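Local coordinates for kinesin-like protein KAR3 (PDB 1F9V) that probably moves along microtubules by ATP hydrolysis in its kinesin motor domain, here bound to ADP and magnesium, at residues Asp68-Val73 against Ile114-Asn119. The protein carries 2 engineered substitutions. Sequence-based numbering, arbitrary orientation.
Sequences DVFKEV and ISHIFN
Phe70 reaches across from one helix to meet His116 on another, and the two side chains make nearly the whole of this small contact. From CB the Phe70 side chain heads toward the 114-119 segment; with CG anti to the backbone N (chi1 -161°) the ring is carried out from its helix, far edge first. The touching starts at Phe70 CE2, which lies 3.7 Å from His116 CB and 3.8 Å from His116 CG. Phe70 CZ, at the tip, sits 3.7 Å from His116 CB. His116 CB lies at the edge of the phenyl ring, near its plane, while the phenyl edge is turned toward the imidazole face: an offset edge-to-face pair with planes at 83° and centroids 5.6 Å apart. Beyond this pair, His116 NE2 is hydrogen-bonded to Gln78, and a second edge-to-face partner, Trp120, adjoins its ring. Phe70 also leans on Ser112 and Thr113, earlier on His116's own helix 109-124. The backbone O of Glu72 hydrogen-bonds to O2' of the ADP held away from the P-loop pocket. Near the surface of the motor domain, helix 66-77 thus meets helix 109-124 through Phe70 and strands 4-11 and 58-60 through Val69.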
ATOM      1  N   ASP A  68       1.193 -13.472  -9.931  1.00  9.93           N
ATOM      2  CA  ASP A  68      -0.267 -13.527 -10.030  1.00 11.06           C
ATOM      3  C   ASP A  68      -0.887 -12.226  -9.502  1.00  9.10           C
ATOM      4  O   ASP A  68      -1.841 -11.704 -10.071  1.00 10.72           O
ATOM      5  CB  ASP A  68      -0.822 -14.701  -9.211  1.00 11.94           C
ATOM      6  CG  ASP A  68      -0.358 -16.046  -9.728  1.00 13.78           C
ATOM      7  OD1 ASP A  68      -0.127 -16.163 -10.952  1.00 16.25           O
ATOM      8  OD2 ASP A  68      -0.221 -16.984  -8.910  1.00 13.00           O
ATOM      9  N   VAL A  69      -0.339 -11.715  -8.406  1.00  9.06           N
ATOM     10  CA  VAL A  69      -0.848 -10.485  -7.810  1.00  9.04           C
ATOM     11  C   VAL A  69      -0.677  -9.315  -8.771  1.00  8.50           C
ATOM     12  O   VAL A  69      -1.594  -8.523  -8.973  1.00  8.71           O
ATOM     13  CB  VAL A  69      -0.114 -10.165  -6.483  1.00 10.58           C
ATOM     14  CG1 VAL A  69      -0.418  -8.720  -6.043  1.00 10.45           C
ATOM     15  CG2 VAL A  69      -0.536 -11.165  -5.403  1.00 10.14           C
ATOM     16  N   PHE A  70       0.490  -9.217  -9.391  1.00  9.06           N
ATOM     17  CA  PHE A  70       0.710  -8.102 -10.294  1.00 11.15           C
ATOM     18  C   PHE A  70      -0.160  -8.124 -11.539  1.00 12.02           C
ATOM     19  O   PHE A  70      -0.295  -7.109 -12.220  1.00 12.39           O
ATOM     20  CB  PHE A  70       2.183  -7.992 -10.685  1.00 11.76           C
ATOM     21  CG  PHE A  70       2.548  -6.639 -11.221  1.00 11.91           C
ATOM     22  CD1 PHE A  70       2.648  -5.547 -10.364  1.00 11.27           C
ATOM     23  CD2 PHE A  70       2.726  -6.443 -12.585  1.00 12.90           C
ATOM     24  CE1 PHE A  70       2.914  -4.272 -10.863  1.00 10.91           C
ATOM     25  CE2 PHE A  70       2.994  -5.173 -13.094  1.00 13.01           C
ATOM     26  CZ  PHE A  70       3.086  -4.085 -12.226  1.00 12.82           C
ATOM     27  N   LYS A  71      -0.763  -9.271 -11.845  1.00 13.17           N
ATOM     28  CA  LYS A  71      -1.624  -9.343 -13.015  1.00 14.01           C
ATOM     29  C   LYS A  71      -2.770  -8.364 -12.820  1.00 14.07           C
ATOM     30  O   LYS A  71      -3.318  -7.825 -13.777  1.00 15.49           O
ATOM     31  CB  LYS A  71      -2.173 -10.761 -13.203  1.00 15.99           C
ATOM     32  CG  LYS A  71      -1.162 -11.736 -13.791  1.00 18.63           C
ATOM     33  CD  LYS A  71      -1.844 -13.000 -14.292  1.00 21.65           C
ATOM     34  CE  LYS A  71      -0.824 -14.091 -14.579  1.00 23.63           C
ATOM     35  NZ  LYS A  71      -0.783 -15.104 -13.489  1.00 26.74           N
ATOM     36  N   GLU A  72      -3.134  -8.133 -11.565  1.00 14.65           N
ATOM     37  CA  GLU A  72      -4.207  -7.201 -11.260  1.00 16.01           C
ATOM     38  C   GLU A  72      -3.629  -5.795 -11.077  1.00 16.12           C
ATOM     39  O   GLU A  72      -4.132  -4.828 -11.646  1.00 18.92           O
ATOM     40  CB  GLU A  72      -4.937  -7.630  -9.984  1.00 17.61           C
ATOM     41  CG  GLU A  72      -5.438  -9.070  -9.994  1.00 20.08           C
ATOM     42  CD  GLU A  72      -6.282  -9.387 -11.217  1.00 22.71           C
ATOM     43  OE1 GLU A  72      -6.063 -10.455 -11.829  1.00 25.28           O
ATOM     44  OE2 GLU A  72      -7.161  -8.570 -11.569  1.00 22.79           O
ATOM     45  N   VAL A  73      -2.551  -5.698 -10.309  1.00 15.11           N
ATOM     46  CA  VAL A  73      -1.916  -4.417 -10.016  1.00 13.95           C
ATOM     47  C   VAL A  73      -1.354  -3.655 -11.213  1.00 13.89           C
ATOM     48  O   VAL A  73      -1.335  -2.427 -11.212  1.00 13.57           O
ATOM     49  CB  VAL A  73      -0.801  -4.607  -8.969  1.00 14.18           C
ATOM     50  CG1 VAL A  73      -0.243  -3.247  -8.526  1.00 13.16           C
ATOM     51  CG2 VAL A  73      -1.355  -5.370  -7.771  1.00 15.00           C
ATOM     52  N   ILE A 114       8.021  -0.859 -11.709  1.00 10.51           N
ATOM     53  CA  ILE A 114       9.052  -0.195 -12.490  1.00 11.96           C
ATOM     54  C   ILE A 114       9.257  -0.878 -13.844  1.00 13.52           C
ATOM     55  O   ILE A 114       9.338  -0.211 -14.873  1.00 13.08           O
ATOM     56  CB  ILE A 114      10.366  -0.137 -11.697  1.00 12.94           C
ATOM     57  CG1 ILE A 114      10.216   0.909 -10.586  1.00 16.09           C
ATOM     58  CG2 ILE A 114      11.531   0.224 -12.614  1.00 12.50           C
ATOM     59  CD1 ILE A 114      11.275   0.863  -9.534  1.00 20.06           C
ATOM     60  N   SER A 115       9.319  -2.205 -13.849  1.00 13.74           N
ATOM     61  CA  SER A 115       9.493  -2.944 -15.102  1.00 15.33           C
ATOM     62  C   SER A 115       8.304  -2.738 -16.035  1.00 14.43           C
ATOM     63  O   SER A 115       8.470  -2.588 -17.247  1.00 15.70           O
ATOM     64  CB  SER A 115       9.648  -4.438 -14.820  1.00 15.96           C
ATOM     65  OG  SER A 115      10.802  -4.686 -14.051  1.00 23.15           O
ATOM     66  N   HIS A 116       7.102  -2.741 -15.466  1.00 12.78           N
ATOM     67  CA  HIS A 116       5.886  -2.561 -16.244  1.00 11.75           C
ATOM     68  C   HIS A 116       5.831  -1.165 -16.857  1.00 12.98           C
ATOM     69  O   HIS A 116       5.448  -0.999 -18.015  1.00 13.21           O
ATOM     70  CB  HIS A 116       4.662  -2.787 -15.350  1.00 12.15           C
ATOM     71  CG  HIS A 116       3.363  -2.837 -16.093  1.00 13.29           C
ATOM     72  ND1 HIS A 116       3.155  -3.661 -17.180  1.00 12.29           N
ATOM     73  CD2 HIS A 116       2.197  -2.178 -15.893  1.00 11.90           C
ATOM     74  CE1 HIS A 116       1.918  -3.506 -17.616  1.00 12.12           C
ATOM     75  NE2 HIS A 116       1.315  -2.612 -16.852  1.00 14.04           N
ATOM     76  N   ILE A 117       6.209  -0.160 -16.077  1.00 13.51           N
ATOM     77  CA  ILE A 117       6.188   1.220 -16.558  1.00 14.75           C
ATOM     78  C   ILE A 117       7.167   1.433 -17.716  1.00 13.41           C
ATOM     79  O   ILE A 117       6.836   2.099 -18.699  1.00 14.38           O
ATOM     80  CB  ILE A 117       6.516   2.212 -15.414  1.00 15.22           C
ATOM     81  CG1 ILE A 117       5.286   2.386 -14.516  1.00 16.53           C
ATOM     82  CG2 ILE A 117       6.929   3.564 -15.988  1.00 16.50           C
ATOM     83  CD1 ILE A 117       5.585   3.046 -13.174  1.00 18.06           C
ATOM     84  N   PHE A 118       8.362   0.868 -17.607  1.00 13.68           N
ATOM     85  CA  PHE A 118       9.342   1.024 -18.670  1.00 14.16           C
ATOM     86  C   PHE A 118       8.924   0.272 -19.931  1.00 15.26           C
ATOM     87  O   PHE A 118       9.231   0.700 -21.042  1.00 15.20           O
ATOM     88  CB  PHE A 118      10.720   0.576 -18.181  1.00 15.34           C
ATOM     89  CG  PHE A 118      11.510   1.685 -17.541  1.00 17.64           C
ATOM     90  CD1 PHE A 118      11.980   2.750 -18.307  1.00 18.55           C
ATOM     91  CD2 PHE A 118      11.750   1.690 -16.174  1.00 17.60           C
ATOM     92  CE1 PHE A 118      12.676   3.803 -17.716  1.00 18.61           C
ATOM     93  CE2 PHE A 118      12.444   2.739 -15.573  1.00 18.67           C
ATOM     94  CZ  PHE A 118      12.907   3.798 -16.351  1.00 17.84           C
ATOM     95  N   ASN A 119       8.206  -0.839 -19.770  1.00 15.01           N
ATOM     96  CA  ASN A 119       7.740  -1.587 -20.937  1.00 16.20           C
ATOM     97  C   ASN A 119       6.748  -0.693 -21.667  1.00 16.18           C
ATOM     98  O   ASN A 119       6.727  -0.632 -22.894  1.00 16.38           O
ATOM     99  CB  ASN A 119       7.039  -2.885 -20.526  1.00 17.63           C
ATOM    100  CG  ASN A 119       8.008  -3.948 -20.045  1.00 22.97           C
ATOM    101  OD1 ASN A 119       9.211  -3.881 -20.313  1.00 24.98           O
ATOM    102  ND2 ASN A 119       7.485  -4.941 -19.326  1.00 24.02           N
TER